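Long-range contacts in succinoglycan biosynthesis protein (Bacillus cereus ATCC 14579, PDB 3B55), which binds a calcium ion and, as a member of the erythromycin esterase family, may act as a hydrolase, although its substrate is not established: residues Thr108-Glu113 against Ile302-Asn307; Lys66-Met71 against His95-Tyr100; Val78-Ala83 against Val337-Ser342; Lys54-Thr59 against Val90-His95; Lys226-Ala231 against Gln264-Leu269. The protein carries 1 engineered substitution. All coordinates share one frame; numbering follows the deposited sequence.

Interaction 1 (Thr108-Glu113 against Ile302-Asn307). With CA (calcium ion), chain B.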
# COMPACT_ATOMS: atom_id res chain seq x y z
N THR A 108 14.43 -3.17 -3.84
CA THR A 108 14.49 -2.31 -5.02
C THR A 108 13.15 -1.85 -5.59
O THR A 108 13.11 -1.22 -6.65
CB THR A 108 15.27 -3.01 -6.15
OG1 THR A 108 14.71 -4.31 -6.38
CG2 THR A 108 16.75 -3.16 -5.79
N ASN A 109 12.05 -2.18 -4.92
CA ASN A 109 10.74 -1.76 -5.42
C ASN A 109 9.86 -1.28 -4.30
O ASN A 109 9.81 -1.87 -3.23
CB ASN A 109 10.05 -2.91 -6.15
CG ASN A 109 10.93 -3.55 -7.17
OD1 ASN A 109 11.58 -4.56 -6.90
ND2 ASN A 109 11.00 -2.95 -8.36
N LEU A 110 9.17 -0.18 -4.55
CA LEU A 110 8.26 0.38 -3.59
C LEU A 110 6.88 0.36 -4.23
O LEU A 110 6.64 1.06 -5.22
CB LEU A 110 8.64 1.82 -3.24
CG LEU A 110 7.65 2.56 -2.32
CD1 LEU A 110 7.52 1.83 -1.00
CD2 LEU A 110 8.14 3.98 -2.06
N VAL A 111 6.00 -0.47 -3.69
CA VAL A 111 4.65 -0.57 -4.19
C VAL A 111 3.78 0.29 -3.28
O VAL A 111 3.66 0.03 -2.08
CB VAL A 111 4.14 -2.03 -4.19
CG1 VAL A 111 2.69 -2.06 -4.64
CG2 VAL A 111 4.99 -2.87 -5.14
N LEU A 112 3.19 1.32 -3.86
CA LEU A 112 2.34 2.23 -3.11
C LEU A 112 0.89 1.91 -3.25
O LEU A 112 0.44 1.42 -4.29
CB LEU A 112 2.52 3.67 -3.58
CG LEU A 112 3.88 4.35 -3.48
CD1 LEU A 112 3.79 5.70 -4.16
CD2 LEU A 112 4.30 4.51 -2.02
N GLU A 113 0.15 2.22 -2.20
CA GLU A 113 -1.27 2.03 -2.19
C GLU A 113 -1.76 3.23 -3.01
O GLU A 113 -2.46 4.12 -2.52
CB GLU A 113 -1.80 2.12 -0.78
CG GLU A 113 -3.22 1.76 -0.67
CD GLU A 113 -3.85 2.44 0.48
OE1 GLU A 113 -3.55 2.09 1.65
OE2 GLU A 113 -4.63 3.35 0.19
N ILE A 302 8.69 -3.60 -1.32
CA ILE A 302 8.14 -2.97 -0.11
C ILE A 302 6.72 -2.52 -0.41
O ILE A 302 6.51 -1.65 -1.24
CB ILE A 302 8.94 -1.72 0.30
CG1 ILE A 302 10.40 -2.09 0.59
CG2 ILE A 302 8.32 -1.09 1.53
CD1 ILE A 302 11.25 -0.92 0.99
N VAL A 303 5.74 -3.09 0.28
CA VAL A 303 4.35 -2.70 0.06
C VAL A 303 3.96 -1.64 1.08
O VAL A 303 3.73 -1.93 2.25
CB VAL A 303 3.41 -3.91 0.18
CG1 VAL A 303 1.97 -3.49 -0.10
CG2 VAL A 303 3.85 -4.99 -0.79
N TRP A 304 3.89 -0.41 0.61
CA TRP A 304 3.55 0.75 1.42
C TRP A 304 2.06 1.07 1.27
O TRP A 304 1.60 1.45 0.18
CB TRP A 304 4.42 1.92 0.95
CG TRP A 304 4.07 3.27 1.48
CD1 TRP A 304 2.88 3.92 1.37
CD2 TRP A 304 4.97 4.19 2.12
NE1 TRP A 304 2.98 5.19 1.88
CE2 TRP A 304 4.26 5.38 2.35
CE3 TRP A 304 6.31 4.12 2.51
CZ2 TRP A 304 4.84 6.50 2.95
CZ3 TRP A 304 6.90 5.23 3.11
CH2 TRP A 304 6.16 6.41 3.32
N GLY A 305 1.33 0.93 2.37
CA GLY A 305 -0.10 1.21 2.38
C GLY A 305 -0.67 1.29 3.78
O GLY A 305 0.06 1.33 4.77
N HIS A 306 -2.00 1.32 3.88
CA HIS A 306 -2.69 1.41 5.17
C HIS A 306 -2.53 0.11 5.96
O HIS A 306 -2.40 -0.98 5.38
CB HIS A 306 -4.17 1.72 4.92
CG HIS A 306 -4.95 2.08 6.15
ND1 HIS A 306 -5.30 1.14 7.10
CD2 HIS A 306 -5.46 3.26 6.57
CE1 HIS A 306 -5.99 1.73 8.06
NE2 HIS A 306 -6.10 3.02 7.76
N ASN A 307 -2.53 0.21 7.30
CA ASN A 307 -2.41 -0.98 8.16
C ASN A 307 -3.39 -2.07 7.75
O ASN A 307 -3.07 -3.26 7.78
CB ASN A 307 -2.69 -0.61 9.63
CG ASN A 307 -1.45 -0.12 10.36
OD1 ASN A 307 -1.52 0.28 11.52
ND2 ASN A 307 -0.30 -0.16 9.70
CA CA B . -6.13 3.69 1.97
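Leu112 lays its CD2 methyl over one face of the Trp304 indole, 3.9 Å from the centroid of the five-membered ring and 21° off its normal, a CH-pi contact displaced toward the rim. The side chains run together in one direction. Leu110 meets the same tryptophan nearer its stem, its CD1 lying 3.7 Å from Trp304 CB and 3.9 Å from Ile302 CG2. These four residues share one face of the sheet, which Met146 and Leu149 of helix 144-158 help cover, whereas Val111 and Val303 occupy the other.

The strands are parallel neighbours in the central mixed sheet; the axes of these short segments approach to 4.7 Å and are inclined by 24°. Their ladder consists of Ile302 N to Asn109 O, Val111 N to Ile302 O at 2.8 Å and Trp304 N to Val111 O at 2.7 Å, followed by a weak, bent bond from Glu113 N to Trp304 O.

The chain bends at Glu113, whose side chain continues the link to the second strand. With CG anti to the backbone N (chi1 -172°), the extended chain reaches the calcium ion, which OE2 binds at 2.4 Å. OE1 accepts the backbone N-H of His306 at 2.8 Å, nearly along its own C-O axis, so the second oxygen limits rotation of the carboxylate. His85 is the other protein ligand of the calcium, and its ring meets that of His306 edge-to-face.

Interaction 2 (Lys66-Met71 against His95-Tyr100)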
# COMPACT_ATOMS: atom_id res chain seq x y z
N LYS A 66 19.00 -0.69 12.86
CA LYS A 66 19.82 -1.89 12.70
C LYS A 66 19.16 -3.18 13.19
O LYS A 66 19.35 -4.23 12.59
CB LYS A 66 21.16 -1.69 13.39
CG LYS A 66 22.02 -0.61 12.76
CD LYS A 66 23.12 -1.20 11.91
CE LYS A 66 24.39 -1.38 12.72
NZ LYS A 66 24.91 -0.05 13.13
N PRO A 67 18.40 -3.12 14.30
CA PRO A 67 17.75 -4.34 14.81
C PRO A 67 16.76 -4.94 13.81
O PRO A 67 16.33 -6.08 13.94
CB PRO A 67 17.05 -3.85 16.08
CG PRO A 67 17.99 -2.77 16.56
CD PRO A 67 18.30 -2.03 15.28
N LEU A 68 16.42 -4.16 12.79
CA LEU A 68 15.48 -4.59 11.77
C LEU A 68 16.10 -5.60 10.80
O LEU A 68 15.41 -6.45 10.24
CB LEU A 68 14.96 -3.37 11.01
CG LEU A 68 13.57 -3.38 10.40
CD1 LEU A 68 12.52 -3.87 11.41
CD2 LEU A 68 13.24 -1.97 9.94
N LYS A 69 17.42 -5.52 10.62
CA LYS A 69 18.11 -6.42 9.71
C LYS A 69 17.67 -7.87 9.92
O LYS A 69 17.13 -8.51 9.01
CB LYS A 69 19.63 -6.31 9.89
CG LYS A 69 20.45 -7.09 8.86
CD LYS A 69 21.94 -7.01 9.18
CE LYS A 69 22.78 -7.68 8.09
NZ LYS A 69 23.23 -9.05 8.47
N ASN A 70 17.88 -8.38 11.13
CA ASN A 70 17.51 -9.75 11.43
C ASN A 70 16.01 -10.00 11.62
O ASN A 70 15.56 -11.14 11.51
CB ASN A 70 18.27 -10.26 12.66
CG ASN A 70 19.75 -10.43 12.38
OD1 ASN A 70 20.15 -10.80 11.28
ND2 ASN A 70 20.57 -10.16 13.39
N MSE A 71 15.24 -8.96 11.90
CA MSE A 71 13.80 -9.16 12.07
C MSE A 71 13.20 -9.49 10.71
O MSE A 71 12.40 -10.42 10.57
CB MSE A 71 13.14 -7.91 12.62
CG MSE A 71 13.26 -7.79 14.12
SE MSE A 71 12.42 -6.16 14.69
CE MSE A 71 13.49 -5.82 16.28
N HIS A 95 9.30 6.49 5.88
CA HIS A 95 10.29 6.94 4.92
C HIS A 95 11.66 6.42 5.39
O HIS A 95 12.43 5.87 4.61
CB HIS A 95 10.26 8.48 4.87
CG HIS A 95 11.26 9.09 3.93
ND1 HIS A 95 11.24 10.43 3.61
CD2 HIS A 95 12.33 8.57 3.29
CE1 HIS A 95 12.26 10.71 2.82
NE2 HIS A 95 12.94 9.60 2.61
N ARG A 96 11.93 6.58 6.68
CA ARG A 96 13.20 6.13 7.25
C ARG A 96 13.41 4.62 7.07
O ARG A 96 14.52 4.17 6.80
CB ARG A 96 13.25 6.45 8.74
CG ARG A 96 13.12 7.93 9.09
CD ARG A 96 13.54 8.13 10.53
NE ARG A 96 14.92 7.70 10.71
CZ ARG A 96 15.37 7.03 11.76
NH1 ARG A 96 14.54 6.70 12.75
NH2 ARG A 96 16.64 6.66 11.82
N ILE A 97 12.33 3.86 7.23
CA ILE A 97 12.40 2.41 7.09
C ILE A 97 12.69 2.00 5.65
O ILE A 97 13.53 1.13 5.41
CB ILE A 97 11.08 1.75 7.56
CG1 ILE A 97 10.84 2.10 9.04
CG2 ILE A 97 11.14 0.25 7.37
CD1 ILE A 97 9.51 1.65 9.57
N VAL A 98 12.00 2.63 4.71
CA VAL A 98 12.25 2.34 3.30
C VAL A 98 13.73 2.56 3.05
O VAL A 98 14.40 1.71 2.46
CB VAL A 98 11.43 3.27 2.39
CG1 VAL A 98 11.79 3.02 0.93
CG2 VAL A 98 9.95 3.04 2.61
N LYS A 99 14.23 3.70 3.52
CA LYS A 99 15.64 4.07 3.38
C LYS A 99 16.54 2.94 3.88
O LYS A 99 17.50 2.57 3.22
CB LYS A 99 15.95 5.31 4.21
CG LYS A 99 15.90 6.62 3.46
CD LYS A 99 16.53 7.70 4.33
CE LYS A 99 16.84 8.95 3.56
NZ LYS A 99 17.56 9.93 4.41
N TYR A 100 16.23 2.43 5.07
CA TYR A 100 17.00 1.35 5.66
C TYR A 100 16.92 0.07 4.84
O TYR A 100 17.94 -0.55 4.54
CB TYR A 100 16.50 1.06 7.07
CG TYR A 100 17.24 -0.08 7.71
CD1 TYR A 100 18.53 0.10 8.22
CD2 TYR A 100 16.70 -1.37 7.72
CE1 TYR A 100 19.26 -0.97 8.72
CE2 TYR A 100 17.43 -2.45 8.22
CZ TYR A 100 18.71 -2.24 8.71
OH TYR A 100 19.45 -3.30 9.17
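Lys66 meets Tyr100 through its backbone rather than its side chain: Lys66 CA lies 4.1 Å from Tyr100 CE1, approaching the ring obliquely, while the CB bond points away from helix 88-104. Lys66 O also accepts the backbone N-H of Lys69 at 3.0 Å, which folds the chain into a turn around the end of the phenol.

Leu68 supplies the main apolar surface. Its CB rests 3.8 Å from Tyr100 CE2, and the two side chains point in opposite senses as they pass. CG is turned anti to the backbone N but well short of the ideal (chi1 -151°), and from there CD2 reaches Ile97 CG2 at 4.0 Å, the two side chains meeting at about a right angle. Phe384 and Ile429 of the neighbouring sheet strands also touch Leu68, so this leucine lies between the short helix 68-72, helix 88-104 and the sheet.

Lys69 comes next, crossing the end of the tyrosine at about a right angle. Its CB is 3.1 Å from Tyr100 OH, a tight approach, after which the aliphatic chain leads away from the contact.

Tyr100, with CG anti to its own N (chi1 178°), projects from its helix into the turn. The chemistry seen here is apolar contact of Leu68 with Ile97 and the tyrosine ring, with the hydroxyl set against Lys69 CB.

Interaction 3 (Val78-Ala83 against Val337-Ser342)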
# COMPACT_ATOMS: atom_id res chain seq x y z
N VAL A 78 8.03 -7.01 2.09
CA VAL A 78 7.71 -6.47 3.40
C VAL A 78 6.58 -5.45 3.35
O VAL A 78 6.69 -4.42 2.67
CB VAL A 78 8.97 -5.80 4.03
CG1 VAL A 78 8.60 -5.05 5.31
CG2 VAL A 78 10.02 -6.86 4.30
N GLY A 79 5.51 -5.74 4.08
CA GLY A 79 4.38 -4.83 4.13
C GLY A 79 4.70 -3.76 5.16
O GLY A 79 5.13 -4.08 6.27
N LEU A 80 4.51 -2.49 4.81
CA LEU A 80 4.80 -1.39 5.72
C LEU A 80 3.53 -0.55 5.84
O LEU A 80 3.27 0.33 5.02
CB LEU A 80 5.97 -0.57 5.17
CG LEU A 80 6.65 0.51 6.03
CD1 LEU A 80 7.06 -0.08 7.38
CD2 LEU A 80 7.88 1.06 5.28
N GLY A 81 2.75 -0.82 6.88
CA GLY A 81 1.50 -0.10 7.05
C GLY A 81 1.52 1.20 7.82
O GLY A 81 2.40 1.45 8.63
N GLU A 82 0.53 2.05 7.54
CA GLU A 82 0.40 3.33 8.24
C GLU A 82 -0.90 3.30 9.02
O GLU A 82 -1.95 3.01 8.46
CB GLU A 82 0.44 4.51 7.25
CG GLU A 82 -0.26 4.27 5.92
CD GLU A 82 0.22 5.23 4.84
OE1 GLU A 82 1.45 5.29 4.60
OE2 GLU A 82 -0.61 5.93 4.23
N ALA A 83 -0.82 3.58 10.32
CA ALA A 83 -2.00 3.56 11.16
C ALA A 83 -3.09 4.45 10.59
O ALA A 83 -4.27 4.19 10.78
CB ALA A 83 -1.65 4.01 12.59
N VAL A 337 6.85 -10.33 5.24
CA VAL A 337 6.97 -9.82 6.59
C VAL A 337 6.06 -8.61 6.65
O VAL A 337 6.09 -7.76 5.76
CB VAL A 337 8.42 -9.40 6.94
CG1 VAL A 337 8.42 -8.60 8.24
CG2 VAL A 337 9.29 -10.63 7.10
N SER A 338 5.24 -8.52 7.69
CA SER A 338 4.31 -7.41 7.82
C SER A 338 4.65 -6.50 8.98
O SER A 338 4.68 -6.93 10.14
CB SER A 338 2.88 -7.95 7.97
OG SER A 338 1.96 -6.91 8.19
N ILE A 339 4.91 -5.24 8.67
CA ILE A 339 5.23 -4.25 9.69
C ILE A 339 4.09 -3.24 9.77
O ILE A 339 3.68 -2.67 8.76
CB ILE A 339 6.52 -3.48 9.34
CG1 ILE A 339 7.70 -4.45 9.31
CG2 ILE A 339 6.76 -2.39 10.37
CD1 ILE A 339 9.00 -3.83 8.85
N GLY A 340 3.57 -3.03 10.97
CA GLY A 340 2.49 -2.08 11.13
C GLY A 340 2.89 -0.95 12.06
O GLY A 340 3.79 -1.13 12.88
N THR A 341 2.25 0.20 11.93
CA THR A 341 2.54 1.34 12.80
C THR A 341 1.35 1.55 13.71
O THR A 341 0.23 1.17 13.37
CB THR A 341 2.79 2.65 12.00
OG1 THR A 341 1.82 2.78 10.95
CG2 THR A 341 4.19 2.65 11.40
N SER A 342 1.60 2.12 14.89
CA SER A 342 0.52 2.36 15.83
C SER A 342 0.72 3.69 16.53
O SER A 342 1.84 4.17 16.69
CB SER A 342 0.46 1.22 16.85
OG SER A 342 -0.79 1.22 17.53
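Thr341 replaces a backbone step of the ladder with its side chain. Its chi1 of 44° sets OG1 between the backbone N and the carbonyl carbon, and from there the hydroxyl donates to Gly81 O at 2.7 Å and accepts from Ala83 N at 2.8 Å. The donor stands 32° out of the Gly81 carbonyl plane. Gripped by two bonds, the hydroxyl ties strand 336-344 to the last part of strand 77-82 and the loop after it, and Ala83 CB settles 3.5 Å from Thr341 O.

Upstream, the bonding is regular: Gly79 N to Val337 O and Ile339 N to Gly79 O, both 2.7 Å, then an almost straight bond from Gly81 N to Ile339 O (174° at the hydrogen). On the face shared by Val78, Leu80, Val337 and Ile339, the branched side chains pack side by side. Ile339 CG2 is anti to its backbone N and lies 3.8 Å from Leu80 CD1; its other branch takes CD1 to 3.8 Å from Val78 CG1. Val78 CG2 lies 4.0 Å from Val337 CB, both pointing the same way.

Glu82 turns away from this pairing, its carboxylate held by Lys94 and by His85, a calcium ligand. The arrangement belongs to the interior of a mixed beta sheet flanked by helices: strands 77-82 and 336-344 are parallel neighbours within its parallel block, and the C-terminal end of strand 77-82 leads into the calcium-site region.

Interaction 4 (Lys54-Thr59 against Val90-His95)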
# COMPACT_ATOMS: atom_id res chain seq x y z
N LYS A 54 15.26 6.79 17.88
CA LYS A 54 15.75 8.10 18.28
C LYS A 54 14.95 9.29 17.74
O LYS A 54 14.73 10.27 18.44
CB LYS A 54 17.23 8.21 17.88
CG LYS A 54 18.05 9.20 18.69
CD LYS A 54 19.52 8.78 18.74
CE LYS A 54 19.70 7.47 19.51
NZ LYS A 54 21.13 7.06 19.62
N THR A 55 14.51 9.19 16.49
CA THR A 55 13.75 10.28 15.87
C THR A 55 12.80 9.74 14.81
O THR A 55 12.73 8.53 14.60
CB THR A 55 14.67 11.27 15.13
OG1 THR A 55 15.14 10.65 13.93
CG2 THR A 55 15.88 11.63 15.99
N THR A 56 12.08 10.65 14.16
CA THR A 56 11.17 10.32 13.05
C THR A 56 11.65 11.15 11.85
O THR A 56 11.02 11.15 10.79
CB THR A 56 9.68 10.66 13.37
OG1 THR A 56 9.55 12.04 13.72
CG2 THR A 56 9.16 9.82 14.51
N ASN A 57 12.77 11.84 12.03
CA ASN A 57 13.37 12.68 10.99
C ASN A 57 13.99 11.77 9.92
O ASN A 57 14.85 10.94 10.21
CB ASN A 57 14.46 13.57 11.59
CG ASN A 57 14.92 14.66 10.64
OD1 ASN A 57 15.13 14.41 9.46
ND2 ASN A 57 15.07 15.88 11.15
N PRO A 58 13.56 11.93 8.66
CA PRO A 58 14.09 11.12 7.56
C PRO A 58 15.59 11.21 7.30
O PRO A 58 16.20 10.24 6.85
CB PRO A 58 13.27 11.59 6.35
CG PRO A 58 11.96 11.99 6.98
CD PRO A 58 12.43 12.76 8.20
N THR A 59 16.19 12.37 7.58
CA THR A 59 17.62 12.56 7.33
C THR A 59 18.53 12.17 8.49
O THR A 59 19.74 12.27 8.39
CB THR A 59 17.93 14.03 6.98
OG1 THR A 59 17.65 14.87 8.10
CG2 THR A 59 17.09 14.48 5.79
N VAL A 90 4.06 9.44 11.05
CA VAL A 90 3.87 8.11 10.52
C VAL A 90 4.52 8.03 9.14
O VAL A 90 5.24 7.08 8.84
CB VAL A 90 2.39 7.73 10.42
CG1 VAL A 90 2.25 6.37 9.78
CG2 VAL A 90 1.77 7.72 11.81
N PHE A 91 4.27 9.04 8.32
CA PHE A 91 4.86 9.08 6.99
C PHE A 91 6.39 9.12 7.06
O PHE A 91 7.06 8.32 6.42
CB PHE A 91 4.39 10.30 6.19
CG PHE A 91 2.99 10.18 5.64
CD1 PHE A 91 2.50 8.96 5.19
CD2 PHE A 91 2.18 11.31 5.53
CE1 PHE A 91 1.22 8.85 4.64
CE2 PHE A 91 0.89 11.22 4.99
CZ PHE A 91 0.41 9.99 4.54
N THR A 92 6.94 10.06 7.83
CA THR A 92 8.39 10.18 7.91
C THR A 92 9.08 8.95 8.49
O THR A 92 10.18 8.61 8.07
CB THR A 92 8.83 11.42 8.73
OG1 THR A 92 8.36 11.30 10.07
CG2 THR A 92 8.31 12.71 8.08
N MSE A 93 8.44 8.29 9.45
CA MSE A 93 9.04 7.10 10.05
C MSE A 93 9.05 5.97 9.02
O MSE A 93 9.97 5.14 9.00
CB MSE A 93 8.24 6.65 11.28
CG MSE A 93 8.89 5.52 12.04
SE MSE A 93 10.68 5.95 12.69
CE MSE A 93 10.22 6.94 14.27
N LYS A 94 8.04 5.93 8.15
CA LYS A 94 7.97 4.90 7.13
C LYS A 94 9.02 5.20 6.06
O LYS A 94 9.56 4.30 5.42
CB LYS A 94 6.57 4.86 6.51
CG LYS A 94 5.57 4.08 7.34
CD LYS A 94 4.23 3.97 6.62
CE LYS A 94 4.38 3.30 5.26
NZ LYS A 94 3.06 3.23 4.57
N HIS A 95 9.30 6.49 5.88
CA HIS A 95 10.29 6.94 4.92
C HIS A 95 11.66 6.42 5.39
O HIS A 95 12.43 5.87 4.61
CB HIS A 95 10.26 8.48 4.87
CG HIS A 95 11.26 9.09 3.93
ND1 HIS A 95 11.24 10.43 3.61
CD2 HIS A 95 12.33 8.57 3.29
CE1 HIS A 95 12.26 10.71 2.82
NE2 HIS A 95 12.94 9.60 2.61
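Thr56 and Met93 bring their CA atoms within 4.9 Å, the nearest CA pair between the irregular loop and this part of helix 88-104. Thr55 OG1 accepts from Asn57 N in an ST turn, and Asn57 OD1 accepts from Thr59 N at 3.0 Å in an Asx turn, with Thr59 OG1 reaching the same oxygen from the same face of the amide.

In Thr92 a chi1 of 62° places OG1 between backbone N and carbonyl carbon, and the hydroxyl donates to Thr56 O at 2.8 Å, tilted 29° from the carbonyl plane; Glu89 O of its own helix is also within bonding reach, so the two carbonyls probably share the one proton. Pro58 packs beside this bond, its CG 3.6 Å from Thr92 CB. The proline CB lies over one face of the His95 imidazole, 3.9 Å from the ring centroid and 22° off the normal, a CH-pi contact shifted toward the rim. Met93, a selenomethionine, bends toward Thr55 and Thr56, but its CE position is doubtful.

Lys99 NZ also bonds Pro58 O. Within the two segments one side-chain-to-backbone hydrogen bond thus links loop and helix, and the rigid proline ring adds apolar contact around it.

Interaction 5 (Lys226-Ala231 against Gln264-Leu269)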
# COMPACT_ATOMS: atom_id res chain seq x y z
N LYS A 226 -19.69 -5.79 -21.51
CA LYS A 226 -19.07 -5.73 -22.82
C LYS A 226 -17.65 -5.20 -22.69
O LYS A 226 -16.74 -5.63 -23.41
CB LYS A 226 -19.88 -4.81 -23.74
CG LYS A 226 -19.17 -4.46 -25.04
CD LYS A 226 -18.68 -3.02 -25.05
CE LYS A 226 -18.06 -2.66 -26.40
NZ LYS A 226 -17.81 -1.19 -26.53
N TYR A 227 -17.45 -4.27 -21.76
CA TYR A 227 -16.14 -3.69 -21.54
C TYR A 227 -15.28 -4.73 -20.84
O TYR A 227 -14.08 -4.81 -21.09
CB TYR A 227 -16.25 -2.41 -20.71
CG TYR A 227 -16.75 -1.25 -21.55
CD1 TYR A 227 -16.07 -0.89 -22.72
CD2 TYR A 227 -17.91 -0.55 -21.22
CE1 TYR A 227 -16.54 0.12 -23.54
CE2 TYR A 227 -18.39 0.47 -22.05
CZ TYR A 227 -17.69 0.80 -23.20
OH TYR A 227 -18.14 1.80 -24.04
N VAL A 228 -15.89 -5.53 -19.97
CA VAL A 228 -15.15 -6.57 -19.29
C VAL A 228 -14.62 -7.52 -20.36
O VAL A 228 -13.50 -8.03 -20.25
CB VAL A 228 -16.06 -7.36 -18.32
CG1 VAL A 228 -15.40 -8.69 -17.94
CG2 VAL A 228 -16.33 -6.53 -17.08
N LEU A 229 -15.42 -7.75 -21.39
CA LEU A 229 -15.02 -8.63 -22.48
C LEU A 229 -13.98 -7.99 -23.38
O LEU A 229 -13.13 -8.67 -23.92
CB LEU A 229 -16.23 -9.04 -23.32
CG LEU A 229 -16.64 -10.49 -23.09
CD1 LEU A 229 -15.50 -11.43 -23.46
CD2 LEU A 229 -17.00 -10.64 -21.63
N ASP A 230 -14.07 -6.67 -23.55
CA ASP A 230 -13.11 -5.97 -24.37
C ASP A 230 -11.73 -6.08 -23.74
O ASP A 230 -10.73 -6.27 -24.43
CB ASP A 230 -13.48 -4.50 -24.53
CG ASP A 230 -14.65 -4.29 -25.49
OD1 ASP A 230 -15.11 -5.27 -26.11
OD2 ASP A 230 -15.10 -3.13 -25.62
N ALA A 231 -11.67 -5.98 -22.41
CA ALA A 231 -10.40 -6.07 -21.69
C ALA A 231 -9.84 -7.49 -21.77
O ALA A 231 -8.65 -7.68 -22.03
CB ALA A 231 -10.60 -5.67 -20.22
N GLN A 264 -8.69 -5.83 -14.23
CA GLN A 264 -8.92 -5.68 -12.80
C GLN A 264 -9.94 -4.58 -12.55
O GLN A 264 -10.85 -4.74 -11.73
CB GLN A 264 -7.61 -5.34 -12.08
CG GLN A 264 -6.61 -6.50 -11.99
CD GLN A 264 -5.30 -6.06 -11.37
OE1 GLN A 264 -5.11 -4.89 -11.06
NE2 GLN A 264 -4.38 -7.00 -11.21
N PHE A 265 -9.78 -3.48 -13.26
CA PHE A 265 -10.69 -2.36 -13.10
C PHE A 265 -12.11 -2.70 -13.58
O PHE A 265 -13.07 -2.49 -12.86
CB PHE A 265 -10.15 -1.13 -13.84
CG PHE A 265 -11.08 0.06 -13.81
CD1 PHE A 265 -12.07 0.22 -14.78
CD2 PHE A 265 -11.00 0.98 -12.77
CE1 PHE A 265 -12.96 1.29 -14.72
CE2 PHE A 265 -11.90 2.05 -12.70
CZ PHE A 265 -12.88 2.20 -13.68
N THR A 266 -12.23 -3.23 -14.80
CA THR A 266 -13.55 -3.55 -15.34
C THR A 266 -14.29 -4.65 -14.58
O THR A 266 -15.49 -4.53 -14.33
CB THR A 266 -13.45 -3.97 -16.83
OG1 THR A 266 -12.61 -5.12 -16.96
CG2 THR A 266 -12.89 -2.83 -17.67
N THR A 267 -13.58 -5.70 -14.20
CA THR A 267 -14.19 -6.81 -13.48
C THR A 267 -14.67 -6.39 -12.09
O THR A 267 -15.79 -6.73 -11.68
CB THR A 267 -13.20 -7.99 -13.34
OG1 THR A 267 -12.99 -8.60 -14.62
CG2 THR A 267 -13.74 -9.03 -12.37
N MSE A 268 -13.84 -5.66 -11.36
CA MSE A 268 -14.20 -5.20 -10.03
C MSE A 268 -15.47 -4.35 -10.04
O MSE A 268 -16.31 -4.46 -9.15
CB MSE A 268 -13.07 -4.36 -9.42
CG MSE A 268 -13.55 -3.44 -8.30
SE MSE A 268 -12.17 -2.36 -7.46
CE MSE A 268 -11.94 -0.99 -8.82
N LEU A 269 -15.61 -3.49 -11.05
CA LEU A 269 -16.77 -2.61 -11.14
C LEU A 269 -17.95 -3.17 -11.91
O LEU A 269 -18.95 -2.47 -12.09
CB LEU A 269 -16.33 -1.27 -11.71
CG LEU A 269 -15.56 -0.47 -10.66
CD1 LEU A 269 -14.85 0.70 -11.30
CD2 LEU A 269 -16.53 -0.00 -9.59
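Tyr227 touches Thr266 through its backbone, with Tyr227 O 4.1 Å from Thr266 CG2, while its ring is turned away from the second helix. One face of that ring carries Lys226 CD, 4.0 Å above the plane and offset toward the rim; Phe216 and Leu206 also pack on this tyrosine. The Phe265 ring takes no part in the contact with the first helix: Leu269 CD1 sits 3.4 Å above one face, again toward the rim, and Val176 and Thr210 touch the same residue.

Between the helices the contact is carried by small branched side chains. Val228 and Thr266 mark the nearest point, their CA atoms 5.2 Å apart. Val228 CG2, anti to its carbonyl carbon, lies 3.5 Å from Thr266 O and 3.9 Å from Thr266 CB. Val228 CG1 lies near Thr267 OG1, the two side chains crossing at about a right angle. Thr266 OG1 stands between its backbone N and carbonyl carbon (chi1 59°), where it lies 3.7 Å from Val228 CA. This oxygen is also near Ala231 CB, yet it is hydrogen-bonded within its own helix, to Ile262 O and also near Glu263 O, so toward the other helix it acts as a packing surface.

The segment axes approach to 8.8 Å with an angle of 154° between their directions. Close, small-residue packing of this kind joins helices 221-240 and 250-268, consecutive in the chain, as an antiparallel helical hairpin, remote from the calcium site.

From the N terminus, the loop 54-59, the short helical segment 66-71 and strand segment 78-83 come first, and all await later partners. Residues 90-95 close interaction 4, and 95-100, sharing His95, close interaction 2. These two cross each other, and both cross interaction 3, so one helix binds the N-terminal loop and helix beside the sheet. Interaction 1 opens at 108-113. Within its long loop, 226-231 and 264-269 open and close interaction 5, about 25 Å from interaction 1 between centres. Residues 302-307 then close interaction 1, and 337-342 close interaction 3, which encloses both. Strand 301-306 lies between strands 77-82 and 109-112, joining interactions 1 and 3 in one sheet.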